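Local structure of mucin-like protocadherin (Homo sapiens, 6OAE) at residues L167-V181 against H193-P205. The protein probably forms calcium-dependent heterophilic adhesion complexes with CDHR2 between adjacent microvilli, and is represented here by its two N-terminal cadherin repeats. Sequence-based numbering, arbitrary orientation.
Sequences LDFYERPNMTFWLLV and HTATATLVLNVVP
Phe169 meets Val203 and Pro205 where the loop before strand 174-181 folds back against the end of strand 194-204. Phe169 CB lies 4.0 Å from Val203 CG1. CG and CD2 then run beneath Pro205 CB, while Phe169 CD1 brings the ring edge to Val203 O at 3.4 Å. CE1 comes under Pro205 CD, and CZ and CE2 reach Pro205 CG, which sits 3.8 Å from the centroid of the Phe169 ring, a CH-pi contact over one face. Having CG anti to the backbone N (chi1 170°) turns the ring toward the proline. An alanine here would lose this ring and is likely to leave Pro205 without its aromatic support. Val203 CG2 packs tightly on Met175 CE at 3.5 Å. Beyond, the strands form an antiparallel hairpin, from Val203 N to Pro173 O (2.8 Å) through to Val181 with Ala195. Met175, Phe177, Leu179, Leu199 and Leu201 line the face turned into the sandwich of the second cadherin repeat, where Phe151 touches Met175, Phe177 and Leu201; Thr176 and Thr198 meet on the other through their CG2 methyls. Continuous backbone bonding thus sets the register, whereas the Phe169 side chain holds by apolar and CH-pi contacts, its backbone N bonded to Glu111.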
# COMPACT_ATOMS: atom_id res chain seq x y z
N LEU A 167 32.68 20.39 -1.55
CA LEU A 167 32.18 20.95 -2.81
C LEU A 167 33.22 21.94 -3.34
O LEU A 167 34.04 22.49 -2.53
CB LEU A 167 30.83 21.63 -2.59
CG LEU A 167 29.73 20.70 -2.07
CD1 LEU A 167 28.48 21.49 -1.70
CD2 LEU A 167 29.40 19.63 -3.10
N ASP A 168 33.18 22.16 -4.63
CA ASP A 168 34.06 23.13 -5.33
C ASP A 168 33.24 23.75 -6.45
O ASP A 168 33.04 23.09 -7.46
CB ASP A 168 35.33 22.40 -5.78
CG ASP A 168 36.36 23.30 -6.43
OD1 ASP A 168 35.95 24.33 -7.01
OD2 ASP A 168 37.57 22.95 -6.35
N PHE A 169 32.80 24.98 -6.26
CA PHE A 169 31.94 25.74 -7.19
C PHE A 169 32.56 25.82 -8.59
O PHE A 169 31.82 25.70 -9.57
CB PHE A 169 31.71 27.14 -6.63
CG PHE A 169 31.05 28.08 -7.59
CD1 PHE A 169 29.69 27.98 -7.83
CD2 PHE A 169 31.79 29.06 -8.24
CE1 PHE A 169 29.08 28.85 -8.72
CE2 PHE A 169 31.16 29.93 -9.13
CZ PHE A 169 29.81 29.82 -9.37
N TYR A 170 33.88 26.01 -8.69
CA TYR A 170 34.59 26.21 -9.97
C TYR A 170 34.62 24.90 -10.74
O TYR A 170 34.32 24.89 -11.97
CB TYR A 170 35.97 26.85 -9.70
CG TYR A 170 35.78 28.19 -9.06
CD1 TYR A 170 35.43 29.29 -9.82
CD2 TYR A 170 35.87 28.34 -7.68
CE1 TYR A 170 35.20 30.52 -9.24
CE2 TYR A 170 35.65 29.57 -7.08
CZ TYR A 170 35.32 30.66 -7.87
OH TYR A 170 35.10 31.87 -7.31
N GLU A 171 34.97 23.82 -10.05
CA GLU A 171 35.18 22.50 -10.67
C GLU A 171 33.82 21.90 -11.04
O GLU A 171 33.68 21.41 -12.18
CB GLU A 171 35.99 21.65 -9.70
CG GLU A 171 36.30 20.28 -10.23
CD GLU A 171 37.23 19.49 -9.34
OE1 GLU A 171 37.32 18.26 -9.54
OE2 GLU A 171 37.88 20.09 -8.49
N ARG A 172 32.85 21.95 -10.13
CA ARG A 172 31.55 21.27 -10.37
C ARG A 172 30.42 22.03 -9.67
O ARG A 172 30.06 21.71 -8.54
CB ARG A 172 31.68 19.81 -9.94
CG ARG A 172 30.57 18.93 -10.47
CD ARG A 172 30.85 17.47 -10.24
NE ARG A 172 31.68 16.91 -11.30
CZ ARG A 172 32.99 16.68 -11.25
NH1 ARG A 172 33.59 16.17 -12.31
NH2 ARG A 172 33.71 16.95 -10.16
N PRO A 173 29.87 23.08 -10.31
CA PRO A 173 28.79 23.86 -9.71
C PRO A 173 27.41 23.21 -9.81
O PRO A 173 26.55 23.65 -9.09
CB PRO A 173 28.78 25.14 -10.54
CG PRO A 173 29.21 24.65 -11.92
CD PRO A 173 30.24 23.58 -11.64
N ASN A 174 27.24 22.23 -10.71
CA ASN A 174 25.95 21.52 -10.95
C ASN A 174 26.19 20.02 -10.87
O ASN A 174 27.15 19.53 -11.51
CB ASN A 174 25.31 21.86 -12.31
CG ASN A 174 24.09 21.00 -12.64
OD1 ASN A 174 24.20 19.79 -12.88
ND2 ASN A 174 22.92 21.62 -12.67
N MET A 175 25.34 19.32 -10.11
CA MET A 175 25.34 17.84 -9.99
C MET A 175 23.88 17.40 -10.14
O MET A 175 23.04 17.89 -9.36
CB MET A 175 25.90 17.35 -8.65
CG MET A 175 27.42 17.29 -8.63
SD MET A 175 28.21 17.87 -7.13
CE MET A 175 27.54 19.52 -7.02
N THR A 176 23.58 16.53 -11.10
CA THR A 176 22.20 16.03 -11.31
C THR A 176 22.17 14.52 -11.08
O THR A 176 23.11 13.81 -11.49
CB THR A 176 21.65 16.46 -12.66
OG1 THR A 176 21.70 17.89 -12.67
CG2 THR A 176 20.22 16.01 -12.88
N PHE A 177 21.09 14.08 -10.43
CA PHE A 177 20.84 12.67 -10.07
C PHE A 177 19.45 12.25 -10.52
O PHE A 177 18.54 13.09 -10.53
CB PHE A 177 20.89 12.48 -8.56
CG PHE A 177 22.23 12.73 -7.95
CD1 PHE A 177 23.21 11.76 -7.98
CD2 PHE A 177 22.50 13.93 -7.33
CE1 PHE A 177 24.45 11.99 -7.39
CE2 PHE A 177 23.75 14.17 -6.76
CZ PHE A 177 24.72 13.19 -6.79
N TRP A 178 19.33 10.98 -10.88
CA TRP A 178 18.05 10.24 -10.92
C TRP A 178 17.84 9.67 -9.52
O TRP A 178 18.79 9.02 -8.99
CB TRP A 178 18.06 9.12 -11.95
CG TRP A 178 17.85 9.57 -13.36
CD1 TRP A 178 16.72 10.13 -13.89
CD2 TRP A 178 18.80 9.46 -14.44
NE1 TRP A 178 16.91 10.39 -15.22
CE2 TRP A 178 18.17 9.99 -15.59
CE3 TRP A 178 20.12 8.98 -14.55
CZ2 TRP A 178 18.82 10.04 -16.83
CZ3 TRP A 178 20.76 9.03 -15.77
CH2 TRP A 178 20.12 9.56 -16.90
N LEU A 179 16.69 9.93 -8.95
CA LEU A 179 16.24 9.30 -7.70
C LEU A 179 15.17 8.28 -8.08
O LEU A 179 14.16 8.69 -8.66
CB LEU A 179 15.69 10.37 -6.76
CG LEU A 179 15.25 9.86 -5.39
CD1 LEU A 179 16.40 9.23 -4.61
CD2 LEU A 179 14.64 10.99 -4.61
N LEU A 180 15.42 7.01 -7.79
CA LEU A 180 14.46 5.90 -8.06
C LEU A 180 13.88 5.44 -6.74
O LEU A 180 14.60 5.42 -5.74
CB LEU A 180 15.17 4.72 -8.72
CG LEU A 180 16.06 5.05 -9.90
CD1 LEU A 180 16.67 3.77 -10.46
CD2 LEU A 180 15.29 5.78 -10.98
N VAL A 181 12.62 5.04 -6.75
CA VAL A 181 12.04 4.38 -5.57
C VAL A 181 11.31 3.14 -6.09
O VAL A 181 10.70 3.25 -7.17
CB VAL A 181 11.12 5.31 -4.76
CG1 VAL A 181 9.90 5.79 -5.55
CG2 VAL A 181 10.71 4.66 -3.45
N HIS A 193 6.72 -1.92 -8.32
CA HIS A 193 6.42 -0.62 -8.97
C HIS A 193 7.57 0.33 -8.69
O HIS A 193 8.05 0.33 -7.55
CB HIS A 193 5.12 -0.04 -8.45
CG HIS A 193 3.99 -1.01 -8.51
ND1 HIS A 193 3.55 -1.66 -7.39
CD2 HIS A 193 3.23 -1.46 -9.55
CE1 HIS A 193 2.55 -2.46 -7.71
NE2 HIS A 193 2.34 -2.36 -9.05
N THR A 194 7.95 1.11 -9.69
CA THR A 194 9.08 2.06 -9.62
C THR A 194 8.56 3.44 -9.99
O THR A 194 7.71 3.52 -10.89
CB THR A 194 10.25 1.62 -10.51
OG1 THR A 194 10.72 0.36 -10.02
CG2 THR A 194 11.42 2.58 -10.49
N ALA A 195 9.05 4.47 -9.31
CA ALA A 195 8.86 5.89 -9.64
C ALA A 195 10.26 6.51 -9.73
O ALA A 195 11.21 5.99 -9.09
CB ALA A 195 7.99 6.55 -8.62
N THR A 196 10.38 7.56 -10.54
CA THR A 196 11.67 8.23 -10.82
C THR A 196 11.43 9.73 -10.69
O THR A 196 10.31 10.19 -10.94
CB THR A 196 12.23 7.86 -12.20
OG1 THR A 196 11.48 8.54 -13.19
CG2 THR A 196 12.18 6.38 -12.51
N ALA A 197 12.45 10.44 -10.24
CA ALA A 197 12.45 11.91 -10.15
C ALA A 197 13.89 12.37 -10.39
O ALA A 197 14.80 11.51 -10.30
CB ALA A 197 11.92 12.36 -8.83
N THR A 198 14.08 13.64 -10.73
CA THR A 198 15.42 14.25 -10.97
C THR A 198 15.72 15.18 -9.79
O THR A 198 14.79 15.89 -9.31
CB THR A 198 15.47 14.88 -12.37
OG1 THR A 198 15.44 13.84 -13.37
CG2 THR A 198 16.73 15.68 -12.61
N LEU A 199 16.96 15.15 -9.29
CA LEU A 199 17.46 16.06 -8.24
C LEU A 199 18.59 16.86 -8.87
O LEU A 199 19.50 16.24 -9.43
CB LEU A 199 18.02 15.30 -7.04
CG LEU A 199 17.02 14.49 -6.22
CD1 LEU A 199 17.76 13.77 -5.11
CD2 LEU A 199 15.94 15.40 -5.66
N VAL A 200 18.52 18.17 -8.74
CA VAL A 200 19.57 19.09 -9.24
C VAL A 200 20.18 19.76 -8.01
O VAL A 200 19.44 20.47 -7.29
CB VAL A 200 18.99 20.09 -10.24
CG1 VAL A 200 20.02 21.10 -10.67
CG2 VAL A 200 18.39 19.38 -11.45
N LEU A 201 21.47 19.53 -7.77
CA LEU A 201 22.24 20.17 -6.68
C LEU A 201 23.07 21.29 -7.32
O LEU A 201 23.94 20.95 -8.19
CB LEU A 201 23.13 19.12 -6.01
CG LEU A 201 22.44 18.17 -5.02
CD1 LEU A 201 22.08 18.88 -3.75
CD2 LEU A 201 21.21 17.51 -5.60
N ASN A 202 22.78 22.53 -6.94
CA ASN A 202 23.46 23.74 -7.46
C ASN A 202 24.33 24.33 -6.35
O ASN A 202 23.77 24.75 -5.32
CB ASN A 202 22.45 24.75 -8.00
CG ASN A 202 23.13 25.89 -8.73
OD1 ASN A 202 24.10 25.67 -9.46
ND2 ASN A 202 22.62 27.10 -8.55
N VAL A 203 25.65 24.33 -6.56
CA VAL A 203 26.63 24.83 -5.56
C VAL A 203 26.60 26.35 -5.66
O VAL A 203 26.71 26.85 -6.77
CB VAL A 203 28.04 24.26 -5.80
CG1 VAL A 203 29.04 24.78 -4.78
CG2 VAL A 203 28.03 22.75 -5.79
N VAL A 204 26.44 27.04 -4.54
CA VAL A 204 26.50 28.52 -4.52
C VAL A 204 27.88 28.87 -3.98
O VAL A 204 28.39 28.22 -3.08
CB VAL A 204 25.32 29.16 -3.76
CG1 VAL A 204 23.99 28.75 -4.39
CG2 VAL A 204 25.31 28.85 -2.29
N PRO A 205 28.55 29.87 -4.56
CA PRO A 205 29.90 30.23 -4.10
C PRO A 205 29.93 30.97 -2.76
O PRO A 205 28.91 31.46 -2.33
CB PRO A 205 30.43 31.13 -5.23
CG PRO A 205 29.23 31.61 -6.00
CD PRO A 205 28.07 30.69 -5.68